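Local coordinates for protein beta-fructofuranosidase, insoluble isoenzyme CWINV1 (Arabidopsis thaliana, PDB 2OXB) that hydrolyses sucrose and 1-kestose, and to a lesser extent neokestose and levan, as a secreted cell-wall invertase of glycoside hydrolase family 32, at residues A[292-296]-A[308-312]; A[29-35]-A[47-53]; A[6-11]-A[531-537]. The protein carries 1 engineered substitution. One frame throughout, in Å; residues are numbered along the deposited sequence.

How the interactions relate
The chain enters interaction 3 at once, with 6-11 just ahead of strand 15-26. Interaction 2 follows: strand 29-35 turns back as 47-53 and closes a short hairpin. Much later, interaction 1 closes a loop of similar length that contains helix 300-306. Interactions 1 and 2 therefore lie in series, and both nest inside the very large loop that interaction 3 closes when the C terminus returns at 531-537. F10 connects the three: its backbone O probably accepts a hydrogen bond from Q312 N, and its ring packs on L32. Strands 308-309 and 29-36 flank strand 15-26 in one sheet, and interaction 3 ties the propeller domain to the C-terminal beta-sandwich.

Interaction 1: A[292-296]-A[308-312]; sequences GWTNE and WSGIQ. With NAG (2-acetamido-2-deoxy-beta-D-glucopyranose), chain C.
In the beta-propeller domain, E296 and W293 of the loop after strand 287-291 pack against W308, S309 and G310, where helix 300-306 gives way to strand 308-309. The two segments run roughly antiparallel. The carboxylate of E296 carries one end of the contact. Its CG lies opposite the backbone N (chi1 -164°) and the chain then bends at chi2, which brings OE1 toward G310 N. A hydrogen bond from that N is likely, but its modelled length is doubtful. The carboxylate is also modelled too close to the W308 ring, so that detail is doubtful. W308 itself makes cation-pi contacts with K306 and R5. E296 CB rests 3.6 Å from S309 OG.

The indole of W293 presents an edge. Its NE1 is 3.9 Å from G310 CA, which lies in the ring plane, and its CD1 is 3.5 Å from I311 O. This ring also reaches N18 and the active-site residue D19. Further along, Q312 CD sits 3.9 Å from G292 O.

N295 ND2 is bonded to C1 of the NAG at 1.4 Å. E296 OE2 forms salt bridges with K306 and R498 and a hydrogen bond with Y500. Two basic partners around a buried carboxylate would be expected to keep it ionised.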
loop_
_atom_site.group_PDB
_atom_site.type_symbol
_atom_site.label_atom_id
_atom_site.label_comp_id
_atom_site.label_asym_id
_atom_site.label_seq_id
_atom_site.Cartn_x
_atom_site.Cartn_y
_atom_site.Cartn_z
ATOM N N GLY A 292 -0.114 1.591 -3.731
ATOM C CA GLY A 292 0.563 2.257 -2.629
ATOM C C GLY A 292 1.876 2.862 -3.094
ATOM O O GLY A 292 2.621 2.226 -3.843
ATOM N N TRP A 293 2.166 4.079 -2.635
ATOM C CA TRP A 293 3.372 4.792 -3.032
ATOM C C TRP A 293 4.715 4.345 -2.420
ATOM O O TRP A 293 5.599 3.909 -3.155
ATOM C CB TRP A 293 3.152 6.307 -2.859
ATOM C CG TRP A 293 4.414 7.135 -2.845
ATOM C CD1 TRP A 293 5.486 7.026 -3.688
ATOM C CD2 TRP A 293 4.742 8.177 -1.910
ATOM N NE1 TRP A 293 6.463 7.928 -3.330
ATOM C CE2 TRP A 293 6.032 8.649 -2.245
ATOM C CE3 TRP A 293 4.069 8.755 -0.820
ATOM C CZ2 TRP A 293 6.667 9.672 -1.533
ATOM C CZ3 TRP A 293 4.699 9.776 -0.109
ATOM C CH2 TRP A 293 5.992 10.224 -0.472
ATOM N N THR A 294 4.907 4.430 -1.111
ATOM C CA THR A 294 6.205 4.005 -0.547
ATOM C C THR A 294 7.366 4.972 -0.790
ATOM O O THR A 294 7.980 5.003 -1.861
ATOM C CB THR A 294 6.656 2.610 -1.073
ATOM O OG1 THR A 294 5.855 1.589 -0.474
ATOM C CG2 THR A 294 8.119 2.341 -0.720
ATOM N N ASN A 295 7.658 5.729 0.258
ATOM C CA ASN A 295 8.720 6.712 0.318
ATOM C C ASN A 295 10.009 6.172 -0.248
ATOM O O ASN A 295 10.087 5.062 -0.759
ATOM C CB ASN A 295 8.999 7.054 1.780
ATOM C CG ASN A 295 8.810 8.506 2.097
ATOM O OD1 ASN A 295 8.963 9.371 1.234
ATOM N ND2 ASN A 295 8.503 8.780 3.363
ATOM N N GLU A 296 11.040 6.980 -0.077
ATOM C CA GLU A 296 12.383 6.659 -0.502
ATOM C C GLU A 296 13.209 6.666 0.791
ATOM O O GLU A 296 13.403 7.731 1.371
ATOM C CB GLU A 296 12.881 7.758 -1.421
ATOM C CG GLU A 296 14.087 7.385 -2.229
ATOM C CD GLU A 296 13.714 6.583 -3.454
ATOM O OE1 GLU A 296 12.881 7.092 -4.226
ATOM O OE2 GLU A 296 14.249 5.464 -3.635
ATOM N N TRP A 308 16.412 10.329 -9.110
ATOM C CA TRP A 308 15.042 9.868 -8.924
ATOM C C TRP A 308 14.614 9.611 -7.466
ATOM O O TRP A 308 15.436 9.389 -6.566
ATOM C CB TRP A 308 14.801 8.605 -9.761
ATOM C CG TRP A 308 15.719 7.471 -9.437
ATOM C CD1 TRP A 308 16.889 7.147 -10.065
ATOM C CD2 TRP A 308 15.577 6.545 -8.361
ATOM N NE1 TRP A 308 17.491 6.074 -9.441
ATOM C CE2 TRP A 308 16.704 5.682 -8.392
ATOM C CE3 TRP A 308 14.611 6.359 -7.369
ATOM C CZ2 TRP A 308 16.888 4.650 -7.471
ATOM C CZ3 TRP A 308 14.794 5.327 -6.444
ATOM C CH2 TRP A 308 15.927 4.485 -6.506
ATOM N N SER A 309 13.308 9.661 -7.243
ATOM C CA SER A 309 12.750 9.417 -5.916
ATOM C C SER A 309 11.299 8.980 -6.038
ATOM O O SER A 309 10.477 9.675 -6.630
ATOM C CB SER A 309 12.849 10.673 -5.033
ATOM O OG SER A 309 12.309 10.447 -3.745
ATOM N N GLY A 310 10.999 7.803 -5.506
ATOM C CA GLY A 310 9.638 7.304 -5.543
ATOM C C GLY A 310 9.357 6.147 -6.478
ATOM O O GLY A 310 9.571 6.224 -7.687
ATOM N N ILE A 311 8.882 5.054 -5.895
ATOM C CA ILE A 311 8.522 3.871 -6.663
ATOM C C ILE A 311 7.062 3.586 -6.326
ATOM O O ILE A 311 6.515 4.152 -5.378
ATOM C CB ILE A 311 9.360 2.629 -6.278
ATOM C CG1 ILE A 311 8.943 2.121 -4.901
ATOM C CG2 ILE A 311 10.824 2.966 -6.323
ATOM C CD1 ILE A 311 9.604 0.851 -4.487
ATOM N N GLN A 312 6.429 2.712 -7.099
ATOM C CA GLN A 312 5.043 2.358 -6.845
ATOM C C GLN A 312 5.039 0.877 -6.510
ATOM O O GLN A 312 5.574 0.063 -7.263
ATOM C CB GLN A 312 4.197 2.612 -8.090
ATOM C CG GLN A 312 2.731 2.801 -7.793
ATOM C CD GLN A 312 2.418 4.183 -7.214
ATOM O OE1 GLN A 312 1.331 4.413 -6.674
ATOM N NE2 GLN A 312 3.365 5.115 -7.344
HETATM C C1 NAG C . 9.505 9.372 4.224
HETATM C C2 NAG C . 9.558 8.641 5.575
HETATM C C3 NAG C . 10.810 9.010 6.396
HETATM C C4 NAG C . 12.093 9.063 5.563
HETATM C C5 NAG C . 11.802 9.935 4.344
HETATM C C6 NAG C . 12.966 10.226 3.407
HETATM C C7 NAG C . 8.455 9.807 7.382
HETATM C C8 NAG C . 8.192 11.289 7.130
HETATM N N2 NAG C . 8.375 8.973 6.347
HETATM O O3 NAG C . 10.975 8.091 7.467
HETATM O O4 NAG C . 13.130 9.637 6.342
HETATM O O5 NAG C . 10.769 9.323 3.567
HETATM O O6 NAG C . 12.584 11.167 2.409
HETATM O O7 NAG C . 8.736 9.429 8.518
#

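Interaction 2: A[29-35]-A[47-53]. With FRU (beta-D-fructofuranose), chain B.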
loop_
_atom_site.group_PDB
_atom_site.type_symbol
_atom_site.label_atom_id
_atom_site.label_comp_id
_atom_site.label_asym_id
_atom_site.label_seq_id
_atom_site.Cartn_x
_atom_site.Cartn_y
_atom_site.Cartn_z
ATOM N N ILE A 29 -8.524 -1.192 -20.878
ATOM C CA ILE A 29 -7.218 -0.583 -20.642
ATOM C C ILE A 29 -7.142 0.122 -19.282
ATOM O O ILE A 29 -7.912 1.037 -18.992
ATOM C CB ILE A 29 -6.872 0.418 -21.775
ATOM C CG1 ILE A 29 -6.694 -0.348 -23.092
ATOM C CG2 ILE A 29 -5.620 1.207 -21.419
ATOM C CD1 ILE A 29 -6.564 0.531 -24.317
ATOM N N TYR A 30 -6.208 -0.319 -18.451
ATOM C CA TYR A 30 -6.023 0.264 -17.137
ATOM C C TYR A 30 -5.331 1.610 -17.284
ATOM O O TYR A 30 -4.718 1.915 -18.316
ATOM C CB TYR A 30 -5.187 -0.672 -16.252
ATOM C CG TYR A 30 -5.825 -2.032 -16.036
ATOM C CD1 TYR A 30 -6.963 -2.168 -15.235
ATOM C CD2 TYR A 30 -5.337 -3.167 -16.688
ATOM C CE1 TYR A 30 -7.605 -3.393 -15.093
ATOM C CE2 TYR A 30 -5.969 -4.399 -16.560
ATOM C CZ TYR A 30 -7.109 -4.510 -15.763
ATOM O OH TYR A 30 -7.780 -5.716 -15.660
ATOM N N HIS A 31 -5.438 2.421 -16.242
ATOM C CA HIS A 31 -4.825 3.738 -16.245
ATOM C C HIS A 31 -4.183 4.018 -14.885
ATOM O O HIS A 31 -4.641 3.528 -13.853
ATOM C CB HIS A 31 -5.887 4.805 -16.557
ATOM C CG HIS A 31 -6.371 4.796 -17.978
ATOM N ND1 HIS A 31 -5.563 5.135 -19.045
ATOM C CD2 HIS A 31 -7.595 4.540 -18.505
ATOM C CE1 HIS A 31 -6.266 5.095 -20.163
ATOM N NE2 HIS A 31 -7.502 4.737 -19.864
ATOM N N LEU A 32 -3.098 4.779 -14.908
ATOM C CA LEU A 32 -2.397 5.188 -13.701
ATOM C C LEU A 32 -1.842 6.572 -13.942
ATOM O O LEU A 32 -1.137 6.826 -14.929
ATOM C CB LEU A 32 -1.217 4.272 -13.342
ATOM C CG LEU A 32 -0.325 4.832 -12.200
ATOM C CD1 LEU A 32 -1.022 4.691 -10.871
ATOM C CD2 LEU A 32 1.002 4.092 -12.127
ATOM N N PHE A 33 -2.189 7.474 -13.042
ATOM C CA PHE A 33 -1.684 8.824 -13.113
ATOM C C PHE A 33 -0.885 8.874 -11.823
ATOM O O PHE A 33 -0.686 7.835 -11.193
ATOM C CB PHE A 33 -2.839 9.833 -13.108
ATOM C CG PHE A 33 -3.843 9.627 -14.219
ATOM C CD1 PHE A 33 -3.592 10.079 -15.503
ATOM C CD2 PHE A 33 -5.051 8.983 -13.973
ATOM C CE1 PHE A 33 -4.532 9.893 -16.520
ATOM C CE2 PHE A 33 -5.989 8.794 -14.992
ATOM C CZ PHE A 33 -5.725 9.252 -16.259
ATOM N N TYR A 34 -0.414 10.054 -11.439
ATOM C CA TYR A 34 0.349 10.201 -10.210
ATOM C C TYR A 34 1.041 11.543 -10.100
ATOM O O TYR A 34 1.194 12.272 -11.081
ATOM C CB TYR A 34 1.395 9.088 -10.061
ATOM C CG TYR A 34 2.358 8.970 -11.213
ATOM C CD1 TYR A 34 2.009 8.305 -12.388
ATOM C CD2 TYR A 34 3.633 9.502 -11.121
ATOM C CE1 TYR A 34 2.918 8.172 -13.436
ATOM C CE2 TYR A 34 4.545 9.375 -12.159
ATOM C CZ TYR A 34 4.188 8.715 -13.306
ATOM O OH TYR A 34 5.122 8.623 -14.307
ATOM N N GLN A 35 1.442 11.855 -8.875
ATOM C CA GLN A 35 2.130 13.089 -8.578
ATOM C C GLN A 35 3.581 12.926 -9.063
ATOM O O GLN A 35 4.314 12.059 -8.572
ATOM C CB GLN A 35 2.069 13.339 -7.068
ATOM C CG GLN A 35 0.657 13.354 -6.487
ATOM C CD GLN A 35 0.004 14.722 -6.518
ATOM O OE1 GLN A 35 0.320 15.589 -5.713
ATOM N NE2 GLN A 35 -0.908 14.922 -7.454
ATOM N N VAL A 47 2.626 17.279 -11.135
ATOM C CA VAL A 47 1.686 17.147 -12.246
ATOM C C VAL A 47 1.156 15.715 -12.274
ATOM O O VAL A 47 1.703 14.829 -11.614
ATOM C CB VAL A 47 2.378 17.407 -13.608
ATOM C CG1 VAL A 47 1.342 17.428 -14.726
ATOM C CG2 VAL A 47 3.162 18.710 -13.564
ATOM N N TRP A 48 0.102 15.488 -13.048
ATOM C CA TRP A 48 -0.469 14.154 -13.179
ATOM C C TRP A 48 0.138 13.397 -14.359
ATOM O O TRP A 48 -0.448 13.353 -15.438
ATOM C CB TRP A 48 -1.994 14.245 -13.336
ATOM C CG TRP A 48 -2.727 14.448 -12.026
ATOM C CD1 TRP A 48 -2.421 15.353 -11.041
ATOM C CD2 TRP A 48 -3.871 13.723 -11.555
ATOM N NE1 TRP A 48 -3.300 15.231 -9.986
ATOM C CE2 TRP A 48 -4.200 14.240 -10.275
ATOM C CE3 TRP A 48 -4.651 12.688 -12.085
ATOM C CZ2 TRP A 48 -5.280 13.752 -9.523
ATOM C CZ3 TRP A 48 -5.724 12.206 -11.332
ATOM C CH2 TRP A 48 -6.025 12.738 -10.070
ATOM N N ALA A 49 1.324 12.819 -14.148
ATOM C CA ALA A 49 1.988 12.042 -15.188
ATOM C C ALA A 49 1.082 10.863 -15.482
ATOM O O ALA A 49 0.359 10.393 -14.597
ATOM C CB ALA A 49 3.333 11.560 -14.717
ATOM N N HIS A 50 1.128 10.385 -16.724
ATOM C CA HIS A 50 0.277 9.279 -17.160
ATOM C C HIS A 50 1.041 8.067 -17.669
ATOM O O HIS A 50 2.200 8.166 -18.057
ATOM C CB HIS A 50 -0.670 9.767 -18.260
ATOM C CG HIS A 50 -1.868 8.897 -18.468
ATOM N ND1 HIS A 50 -2.248 7.923 -17.568
ATOM C CD2 HIS A 50 -2.811 8.899 -19.438
ATOM C CE1 HIS A 50 -3.376 7.367 -17.975
ATOM N NE2 HIS A 50 -3.739 7.942 -19.107
ATOM N N SER A 51 0.361 6.925 -17.653
ATOM C CA SER A 51 0.890 5.646 -18.118
ATOM C C SER A 51 -0.336 4.731 -18.230
ATOM O O SER A 51 -1.365 5.011 -17.619
ATOM C CB SER A 51 1.896 5.073 -17.110
ATOM O OG SER A 51 3.055 5.894 -17.005
ATOM N N THR A 52 -0.239 3.662 -19.021
ATOM C CA THR A 52 -1.342 2.704 -19.216
ATOM C C THR A 52 -0.846 1.250 -19.128
ATOM O O THR A 52 0.361 1.000 -19.143
ATOM C CB THR A 52 -2.014 2.894 -20.598
ATOM O OG1 THR A 52 -1.021 2.826 -21.629
ATOM C CG2 THR A 52 -2.718 4.244 -20.678
ATOM N N SER A 53 -1.766 0.291 -19.044
ATOM C CA SER A 53 -1.361 -1.113 -18.973
ATOM C C SER A 53 -2.468 -2.092 -19.352
ATOM O O SER A 53 -3.647 -1.724 -19.444
ATOM C CB SER A 53 -0.859 -1.442 -17.570
ATOM O OG SER A 53 -0.312 -2.739 -17.525
HETATM C C1 FRU B . 0.441 12.837 0.385
HETATM C C2 FRU B . 0.227 14.310 0.015
HETATM C C3 FRU B . -1.252 14.593 -0.314
HETATM C C4 FRU B . -1.185 15.678 -1.350
HETATM C C5 FRU B . 0.127 15.340 -2.058
HETATM C C6 FRU B . 0.976 16.550 -2.392
HETATM O O1 FRU B . -0.221 12.504 1.592
HETATM O O2 FRU B . 0.707 15.346 0.949
HETATM O O3 FRU B . -2.014 15.023 0.810
HETATM O O4 FRU B . -2.295 15.626 -2.253
HETATM O O5 FRU B . 0.898 14.516 -1.195
HETATM O O6 FRU B . 0.337 17.264 -3.435
#
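Y30 pairs with S53 and L32 with S51 as antiparallel hydrogen-bonded pairs of a two-stranded ladder. H31 with T52 and Q35 with W48 are the non-hydrogen-bonded pairs. Y30 N donates to S53 O at 3.1 Å and L32 N to S51 O at 3.2 Å. The return bonds from S53 N and S51 N are weak, as is A49 N to Y34 O. One side chain joins this backbone network. H50 ND1 donates to L32 O at 3.1 Å and 165°, with the oxygen in the imidazole plane. The donor stands above the L32 carbonyl plane; L32 O also takes the weak bond from S51 N, so two donors share it.

Aromatic contacts fill one side. The rings of F33 and H50 form an offset stack, with centroids 4.0 Å apart and planes 21° from parallel. H31 meets H50 rim to rim. W48 completes the cluster, its CE3 lying 3.5 Å from F33 CB. The Y34 ring makes a separate CH-pi contact. Its CG takes the position between backbone N and carbonyl carbon (chi1 56°), which turns the ring back so that A49 CB lies over its face, 3.7 Å from the centroid.

Near the bound fructose the Q35 amide and the W48 indole lie close as two donors, nearly perpendicular, without bonding each other. Each donor has acceptors outside the pair: Q35 NE2 bonds N21 OD1 and C77 O, and W48 NE1 bonds W78 O. Q35 OE1 accepts a hydrogen bond from fructose O6 at 2.8 Å. The same fructose is held by S79, D145 and the engineered Q199.

This is the central hairpin of a propeller blade, with strand 15-26 beside 29-36 and strand 60-66 beside 47-53. Its Q35 end lines the sugar pocket, as expected for a family 32 propeller.

Interaction 3: A[6-11]-A[531-537]; sequences TGFHFQ and MNSAQIS
Around G7 and A534 two irregular segments run side by side in the same direction, and A534 N donates a nearly linear hydrogen bond to G7 O at 2.9 Å and 177°. Neither segment is a regular strand here.

M531 and F8 carry the first side-chain contact. The methionine chain bends at chi2 and again at chi3 (-73°), which curls its methyl back over the phenyl ring. M531 CE lies over the middle of one face, 3.8 Å from the ring centroid. The sulfur stands farther above the same ring, with SD 5.1 Å from the centroid, so this is a Met-aromatic contact led by the methyl group. M531 CB meets F8 CE2 at 3.7 Å. The two side chains cross at about a right angle. A534 CB packs on F8, 3.6 Å from F8 CA.

I536 is the second focus, and its two branches part. CG1 sits between the backbone N and the carbonyl carbon (chi1 52°) and carries CD1 toward T6, 3.4 Å from T6 O. CG2 takes the other direction. It approaches H9 O and lies 3.9 Å from F10 CA. I536 CG2 also comes to the edge of the F10 ring, 4.2 Å from F10 CD1. These contacts are apolar carbon against backbone and ring rim. Next to them, S537 OG donates to I536 O within its own segment.

The 6-11 segment is held from the sandwich side by D480 at the end of strand 473-480, which accepts bonds from G7 N and F8 N. T6 and H9 also pack on V483 of strand 483-488. The 531-537 segment leaves strand 521-530 and passes W59, just before propeller strand 60-66, so both segments lie along the seam between sandwich and propeller.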
loop_
_atom_site.group_PDB
_atom_site.type_symbol
_atom_site.label_atom_id
_atom_site.label_comp_id
_atom_site.label_asym_id
_atom_site.label_seq_id
_atom_site.Cartn_x
_atom_site.Cartn_y
_atom_site.Cartn_z
ATOM N N THR A 6 14.248 -0.250 -9.708
ATOM C CA THR A 6 13.541 -1.526 -9.792
ATOM C C THR A 6 13.402 -1.989 -11.236
ATOM O O THR A 6 13.312 -1.174 -12.160
ATOM C CB THR A 6 12.131 -1.444 -9.189
ATOM O OG1 THR A 6 11.309 -0.605 -10.004
ATOM C CG2 THR A 6 12.191 -0.870 -7.787
ATOM N N GLY A 7 13.370 -3.303 -11.420
ATOM C CA GLY A 7 13.219 -3.867 -12.748
ATOM C C GLY A 7 11.794 -4.268 -13.120
ATOM O O GLY A 7 11.415 -4.163 -14.284
ATOM N N PHE A 8 10.996 -4.721 -12.158
ATOM C CA PHE A 8 9.636 -5.134 -12.465
ATOM C C PHE A 8 8.539 -4.412 -11.692
ATOM O O PHE A 8 7.378 -4.818 -11.716
ATOM C CB PHE A 8 9.479 -6.646 -12.279
ATOM C CG PHE A 8 9.714 -7.123 -10.882
ATOM C CD1 PHE A 8 8.736 -6.985 -9.911
ATOM C CD2 PHE A 8 10.917 -7.728 -10.538
ATOM C CE1 PHE A 8 8.953 -7.449 -8.611
ATOM C CE2 PHE A 8 11.141 -8.192 -9.250
ATOM C CZ PHE A 8 10.156 -8.051 -8.282
ATOM N N HIS A 9 8.875 -3.338 -11.009
ATOM C CA HIS A 9 7.837 -2.621 -10.285
ATOM C C HIS A 9 7.303 -1.513 -11.180
ATOM O O HIS A 9 6.679 -1.782 -12.210
ATOM C CB HIS A 9 8.413 -2.054 -8.988
ATOM C CG HIS A 9 8.661 -3.095 -7.947
ATOM N ND1 HIS A 9 7.642 -3.801 -7.347
ATOM C CD2 HIS A 9 9.812 -3.578 -7.426
ATOM C CE1 HIS A 9 8.154 -4.676 -6.502
ATOM N NE2 HIS A 9 9.470 -4.562 -6.531
ATOM N N PHE A 10 7.539 -0.271 -10.774
ATOM C CA PHE A 10 7.136 0.887 -11.549
ATOM C C PHE A 10 7.654 2.164 -10.929
ATOM O O PHE A 10 7.654 2.337 -9.709
ATOM C CB PHE A 10 5.619 1.000 -11.714
ATOM C CG PHE A 10 5.200 2.271 -12.408
ATOM C CD1 PHE A 10 5.582 2.516 -13.726
ATOM C CD2 PHE A 10 4.506 3.266 -11.718
ATOM C CE1 PHE A 10 5.282 3.738 -14.345
ATOM C CE2 PHE A 10 4.199 4.495 -12.328
ATOM C CZ PHE A 10 4.590 4.730 -13.639
ATOM N N GLN A 11 8.088 3.062 -11.799
ATOM C CA GLN A 11 8.633 4.321 -11.375
ATOM C C GLN A 11 8.928 5.155 -12.601
ATOM O O GLN A 11 8.969 4.643 -13.723
ATOM C CB GLN A 11 9.927 4.076 -10.607
ATOM C CG GLN A 11 10.953 3.282 -11.396
ATOM C CD GLN A 11 12.132 2.895 -10.551
ATOM O OE1 GLN A 11 12.918 3.748 -10.133
ATOM N NE2 GLN A 11 12.252 1.603 -10.259
ATOM N N MET A 531 13.286 -13.161 -11.512
ATOM C CA MET A 531 12.284 -12.294 -12.139
ATOM C C MET A 531 12.824 -11.388 -13.245
ATOM O O MET A 531 13.647 -10.501 -12.997
ATOM C CB MET A 531 11.617 -11.412 -11.080
ATOM C CG MET A 531 10.765 -12.142 -10.049
ATOM S SD MET A 531 9.097 -12.512 -10.635
ATOM C CE MET A 531 8.344 -10.892 -10.590
ATOM N N ASN A 532 12.334 -11.620 -14.461
ATOM C CA ASN A 532 12.711 -10.833 -15.626
ATOM C C ASN A 532 12.176 -9.425 -15.445
ATOM O O ASN A 532 11.338 -9.166 -14.573
ATOM C CB ASN A 532 12.098 -11.418 -16.897
ATOM C CG ASN A 532 12.604 -12.808 -17.202
ATOM O OD1 ASN A 532 11.951 -13.574 -17.903
ATOM N ND2 ASN A 532 13.784 -13.137 -16.686
ATOM N N SER A 533 12.649 -8.521 -16.291
ATOM C CA SER A 533 12.239 -7.128 -16.223
ATOM C C SER A 533 10.871 -6.869 -16.825
ATOM O O SER A 533 10.386 -7.616 -17.677
ATOM C CB SER A 533 13.273 -6.242 -16.919
ATOM O OG SER A 533 14.483 -6.219 -16.181
ATOM N N ALA A 534 10.242 -5.803 -16.353
ATOM C CA ALA A 534 8.941 -5.412 -16.853
ATOM C C ALA A 534 9.166 -4.082 -17.557
ATOM O O ALA A 534 9.974 -3.264 -17.108
ATOM C CB ALA A 534 7.955 -5.262 -15.700
ATOM N N GLN A 535 8.466 -3.879 -18.668
ATOM C CA GLN A 535 8.593 -2.655 -19.460
ATOM C C GLN A 535 7.948 -1.462 -18.761
ATOM O O GLN A 535 6.765 -1.180 -18.949
ATOM C CB GLN A 535 7.968 -2.868 -20.849
ATOM C CG GLN A 535 8.243 -4.260 -21.418
ATOM C CD GLN A 535 8.214 -4.316 -22.928
ATOM O OE1 GLN A 535 8.425 -5.379 -23.514
ATOM N NE2 GLN A 535 7.964 -3.176 -23.570
ATOM N N ILE A 536 8.751 -0.770 -17.958
ATOM C CA ILE A 536 8.304 0.398 -17.204
ATOM C C ILE A 536 8.835 1.709 -17.799
ATOM O O ILE A 536 9.990 1.784 -18.232
ATOM C CB ILE A 536 8.762 0.318 -15.708
ATOM C CG1 ILE A 536 10.277 0.048 -15.633
ATOM C CG2 ILE A 536 7.967 -0.750 -14.976
ATOM C CD1 ILE A 536 10.865 0.060 -14.212
ATOM N N SER A 537 7.975 2.727 -17.816
ATOM C CA SER A 537 8.300 4.063 -18.324
ATOM C C SER A 537 7.181 5.034 -17.947
ATOM O O SER A 537 7.438 6.179 -17.585
ATOM C CB SER A 537 8.472 4.049 -19.851
ATOM O OG SER A 537 9.694 3.437 -20.238
#